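Local coordinates for MgGH51 (Meripilus giganteus, PDB 6ZPV), which probably hydrolyses terminal alpha-L-arabinofuranosyl residues from arabinose-containing polysaccharides, as a fungal family GH51 alpha-L-arabinofuranosidase, at residues Asn570-Leu581 against Ile597-Lys608. Numbering follows the deposited sequence.
Sequences NSVSSTGTLQVL and IVPKTSTIGTGK. With SO4 (sulfate ion), chain H.
Strands 575-581 and 600-605 pair antiparallel at the edge of a beta-sheet near the protein surface, from Thr575 opposite Gly605 to Val580 opposite Lys600. In the hydrogen-bonded pairs, Gly576, Leu578 and Val580 each exchange two backbone bonds with Ile604, Ser602 and Lys600 respectively. The bond from Leu578 N to Ser602 O is 2.8 Å long and nearly straight, at 172°. Leu578 lies on the same sheet face as Ser602 and Ile604. Its CB comes to 3.6 Å from Ser602 OG, while its CD2 meets Ile604 CG2 only loosely. Thr577 and Thr603 lie on the other face, where their CG2 methyls meet at 4.1 Å.

The sheet belongs to the C-terminal domain, the beta-sandwich that accompanies the catalytic barrel in GH51 enzymes. Strand 600-605 is one of its two edge strands within the chain, and strand 618-625 flanks 575-581 on the other side. Near helix 507-517, Leu581 CD1 packs 3.8 Å from Ile597 CG2, the two side chains crossing at about a right angle. Phe510 of that helix touches Leu581 and Pro599.

Beyond the paired strands, Thr606 N donates to Ser574 O at 3.0 Å and 170°, tying the two segments together just before Thr575. A sulfate, probably from the crystallisation liquor, accepts a bond from Ser574 N to its O2 at 2.9 Å.

Lys608 runs past Val572, with CG 3.8 Å from Val572 CG2. Its chain, extended beyond CG (chi2 175°), carries NZ to Asn570 O at 3.0 Å, above the carbonyl plane. NZ also bonds weakly to Phe569 O. With an alanine here, Asn570 O would probably lose this donor and Val572 CG2 the chain beside it. In one of its two conformers Asn570 ND2 bonds the C-terminal carboxylate of Asn627, and Asn570 and Ser571 together face Asn627 in a classic beta bulge.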
loop_
_atom_site.group_PDB
_atom_site.type_symbol
_atom_site.label_atom_id
_atom_site.label_comp_id
_atom_site.label_asym_id
_atom_site.label_seq_id
_atom_site.Cartn_x
_atom_site.Cartn_y
_atom_site.Cartn_z
ATOM N N ASN A 570 -12.990 -18.879 -36.330
ATOM C CA ASN A 570 -12.635 -20.158 -36.989
ATOM C C ASN A 570 -12.857 -21.339 -36.051
ATOM O O ASN A 570 -13.459 -22.381 -36.484
ATOM C CB ASN A 570 -11.191 -20.138 -37.448
ATOM C CG ASN A 570 -10.996 -19.084 -38.501
ATOM O OD1 ASN A 570 -11.686 -19.117 -39.503
ATOM N ND2 ASN A 570 -10.116 -18.134 -38.259
ATOM N N SER A 571 -12.339 -21.236 -34.854
ATOM C CA SER A 571 -12.438 -22.319 -33.852
ATOM C C SER A 571 -12.672 -21.750 -32.475
ATOM O O SER A 571 -12.098 -20.657 -32.141
ATOM C CB SER A 571 -11.271 -23.182 -33.861
ATOM O OG SER A 571 -10.119 -22.459 -33.564
ATOM N N VAL A 572 -13.413 -22.467 -31.641
ATOM C CA VAL A 572 -13.585 -22.149 -30.199
ATOM C C VAL A 572 -13.441 -23.499 -29.488
ATOM O O VAL A 572 -14.030 -24.547 -29.923
ATOM C CB VAL A 572 -14.941 -21.514 -29.876
ATOM C CG1 VAL A 572 -15.152 -21.255 -28.387
ATOM C CG2 VAL A 572 -15.151 -20.270 -30.708
ATOM N N SER A 573 -12.727 -23.524 -28.390
ATOM C CA SER A 573 -12.592 -24.730 -27.580
ATOM C C SER A 573 -13.958 -25.257 -27.167
ATOM O O SER A 573 -14.894 -24.533 -26.970
ATOM C CB SER A 573 -11.701 -24.444 -26.405
ATOM O OG SER A 573 -12.172 -23.401 -25.570
ATOM N N SER A 574 -14.009 -26.600 -27.003
ATOM C CA SER A 574 -15.231 -27.333 -26.615
ATOM C C SER A 574 -15.508 -27.250 -25.130
ATOM O O SER A 574 -16.593 -27.634 -24.706
ATOM C CB SER A 574 -15.124 -28.813 -27.094
ATOM O OG SER A 574 -15.182 -28.782 -28.520
ATOM N N THR A 575 -14.477 -26.884 -24.345
ATOM C CA THR A 575 -14.614 -26.640 -22.911
ATOM C C THR A 575 -13.932 -25.320 -22.565
ATOM O O THR A 575 -13.124 -24.798 -23.350
ATOM C CB THR A 575 -14.003 -27.784 -22.076
ATOM O OG1 THR A 575 -12.594 -27.818 -22.321
ATOM C CG2 THR A 575 -14.636 -29.118 -22.354
ATOM N N GLY A 576 -14.298 -24.776 -21.438
ATOM C CA GLY A 576 -13.701 -23.558 -20.898
ATOM C C GLY A 576 -13.658 -23.651 -19.372
ATOM O O GLY A 576 -14.303 -24.570 -18.779
ATOM N N THR A 577 -12.941 -22.727 -18.750
ATOM C CA THR A 577 -12.975 -22.590 -17.333
ATOM C C THR A 577 -13.988 -21.525 -16.934
ATOM O O THR A 577 -14.222 -20.573 -17.685
ATOM C CB THR A 577 -11.610 -22.317 -16.738
ATOM O OG1 THR A 577 -11.286 -21.001 -17.145
ATOM C CG2 THR A 577 -10.564 -23.349 -17.126
ATOM N N LEU A 578 -14.586 -21.715 -15.756
ATOM C CA LEU A 578 -15.515 -20.778 -15.143
ATOM C C LEU A 578 -15.002 -20.427 -13.754
ATOM O O LEU A 578 -14.741 -21.345 -12.946
ATOM C CB LEU A 578 -16.920 -21.389 -15.062
ATOM C CG LEU A 578 -17.965 -20.585 -14.286
ATOM C CD1 LEU A 578 -18.261 -19.218 -14.903
ATOM C CD2 LEU A 578 -19.263 -21.382 -14.093
ATOM N N GLN A 579 -14.923 -19.150 -13.435
ATOM C CA GLN A 579 -14.586 -18.665 -12.074
ATOM C C GLN A 579 -15.706 -17.738 -11.666
ATOM O O GLN A 579 -16.001 -16.815 -12.407
ATOM C CB GLN A 579 -13.235 -17.914 -12.105
ATOM C CG GLN A 579 -12.094 -18.755 -12.636
ATOM C CD GLN A 579 -10.841 -17.954 -12.898
ATOM O OE1 GLN A 579 -10.471 -17.629 -14.102
ATOM N NE2 GLN A 579 -10.181 -17.676 -11.853
ATOM N N VAL A 580 -16.289 -17.973 -10.486
ATOM C CA VAL A 580 -17.475 -17.202 -10.040
ATOM C C VAL A 580 -17.263 -16.725 -8.609
ATOM O O VAL A 580 -16.962 -17.548 -7.727
ATOM C CB VAL A 580 -18.748 -18.081 -10.043
ATOM C CG1 VAL A 580 -19.997 -17.308 -9.681
ATOM C CG2 VAL A 580 -18.959 -18.785 -11.346
ATOM N N LEU A 581 -17.482 -15.453 -8.394
ATOM C CA LEU A 581 -17.538 -14.804 -7.088
ATOM C C LEU A 581 -18.979 -14.334 -6.847
ATOM O O LEU A 581 -19.463 -13.484 -7.626
ATOM C CB LEU A 581 -16.580 -13.625 -7.070
ATOM C CG LEU A 581 -16.503 -12.849 -5.753
ATOM C CD1 LEU A 581 -15.687 -13.622 -4.723
ATOM C CD2 LEU A 581 -15.861 -11.480 -6.026
ATOM N N ILE A 597 -16.710 -15.463 1.626
ATOM C CA ILE A 597 -16.947 -15.270 0.174
ATOM C C ILE A 597 -15.649 -15.447 -0.584
ATOM O O ILE A 597 -14.776 -14.558 -0.503
ATOM C CB ILE A 597 -17.570 -13.908 -0.136
ATOM C CG1 ILE A 597 -18.840 -13.600 0.660
ATOM C CG2 ILE A 597 -17.812 -13.753 -1.620
ATOM C CD1 ILE A 597 -19.975 -14.519 0.397
ATOM N N VAL A 598 -15.516 -16.577 -1.280
ATOM C CA VAL A 598 -14.332 -16.880 -2.094
ATOM C C VAL A 598 -14.781 -17.389 -3.446
ATOM O O VAL A 598 -15.869 -17.951 -3.600
ATOM C CB VAL A 598 -13.424 -17.873 -1.370
ATOM C CG1 VAL A 598 -12.940 -17.283 -0.039
ATOM C CG2 VAL A 598 -14.109 -19.212 -1.210
ATOM N N PRO A 599 -13.962 -17.186 -4.480
ATOM C CA PRO A 599 -14.357 -17.615 -5.813
ATOM C C PRO A 599 -14.378 -19.150 -5.908
ATOM O O PRO A 599 -13.608 -19.832 -5.215
ATOM C CB PRO A 599 -13.293 -17.004 -6.726
ATOM C CG PRO A 599 -12.357 -16.347 -5.948
ATOM C CD PRO A 599 -12.713 -16.430 -4.475
ATOM N N LYS A 600 -15.180 -19.656 -6.812
ATOM C CA LYS A 600 -15.247 -21.077 -7.160
ATOM C C LYS A 600 -14.872 -21.236 -8.613
ATOM O O LYS A 600 -15.372 -20.510 -9.479
ATOM C CB LYS A 600 -16.656 -21.614 -6.886
ATOM C CG LYS A 600 -17.179 -21.333 -5.463
ATOM C CD LYS A 600 -16.386 -21.674 -4.221
ATOM C CE LYS A 600 -17.016 -21.253 -2.893
ATOM N NZ LYS A 600 -16.445 -22.107 -1.807
ATOM N N THR A 601 -14.001 -22.198 -8.885
ATOM C CA THR A 601 -13.502 -22.513 -10.218
ATOM C C THR A 601 -14.005 -23.894 -10.685
ATOM O O THR A 601 -14.037 -24.838 -9.875
ATOM C CB THR A 601 -11.981 -22.422 -10.336
ATOM O OG1 THR A 601 -11.535 -21.113 -9.911
ATOM C CG2 THR A 601 -11.458 -22.752 -11.715
ATOM N N SER A 602 -14.385 -23.965 -11.937
ATOM C CA SER A 602 -14.879 -25.204 -12.557
ATOM C C SER A 602 -14.535 -25.214 -14.031
ATOM O O SER A 602 -14.090 -24.203 -14.575
ATOM C CB SER A 602 -16.375 -25.335 -12.316
ATOM O OG SER A 602 -17.085 -24.259 -12.908
ATOM N N THR A 603 -14.856 -26.334 -14.692
ATOM C CA THR A 603 -14.815 -26.452 -16.163
ATOM C C THR A 603 -16.213 -26.726 -16.660
ATOM O O THR A 603 -16.988 -27.479 -16.028
ATOM C CB THR A 603 -13.778 -27.477 -16.618
ATOM O OG1 THR A 603 -13.855 -28.710 -15.868
ATOM C CG2 THR A 603 -12.396 -26.924 -16.353
ATOM N N ILE A 604 -16.529 -26.175 -17.815
ATOM C CA ILE A 604 -17.866 -26.223 -18.431
ATOM C C ILE A 604 -17.716 -26.488 -19.917
ATOM O O ILE A 604 -16.676 -26.174 -20.552
ATOM C CB ILE A 604 -18.640 -24.911 -18.181
ATOM C CG1 ILE A 604 -17.888 -23.714 -18.735
ATOM C CG2 ILE A 604 -19.060 -24.765 -16.708
ATOM C CD1 ILE A 604 -18.722 -22.474 -18.856
ATOM N N GLY A 605 -18.801 -26.971 -20.514
ATOM C CA GLY A 605 -18.886 -27.033 -21.962
ATOM C C GLY A 605 -19.027 -25.676 -22.616
ATOM O O GLY A 605 -19.761 -24.816 -22.095
ATOM N N THR A 606 -18.406 -25.422 -23.773
ATOM C CA THR A 606 -18.541 -24.108 -24.455
ATOM C C THR A 606 -18.922 -24.316 -25.939
ATOM O O THR A 606 -20.048 -24.482 -26.224
ATOM C CB THR A 606 -17.325 -23.238 -24.081
ATOM O OG1 THR A 606 -16.082 -23.937 -24.226
ATOM C CG2 THR A 606 -17.385 -22.765 -22.634
ATOM N N GLY A 607 -18.186 -23.734 -26.813
ATOM C CA GLY A 607 -18.122 -23.900 -28.250
ATOM C C GLY A 607 -18.521 -22.601 -28.860
ATOM O O GLY A 607 -18.438 -21.525 -28.198
ATOM N N LYS A 608 -18.894 -22.640 -30.120
ATOM C CA LYS A 608 -19.237 -21.394 -30.817
ATOM C C LYS A 608 -20.499 -20.769 -30.276
ATOM O O LYS A 608 -20.691 -19.557 -30.544
ATOM C CB LYS A 608 -19.271 -21.595 -32.331
ATOM C CG LYS A 608 -17.893 -21.692 -32.960
ATOM C CD LYS A 608 -17.855 -22.005 -34.429
ATOM C CE LYS A 608 -16.474 -21.917 -35.000
ATOM N NZ LYS A 608 -16.502 -22.178 -36.473
HETATM S S SO4 H . -10.995 -28.642 -28.408
HETATM O O1 SO4 H . -10.419 -27.539 -29.119
HETATM O O2 SO4 H . -11.488 -28.094 -27.139
HETATM O O3 SO4 H . -12.198 -28.978 -29.141
HETATM O O4 SO4 H . -10.178 -29.755 -28.441
#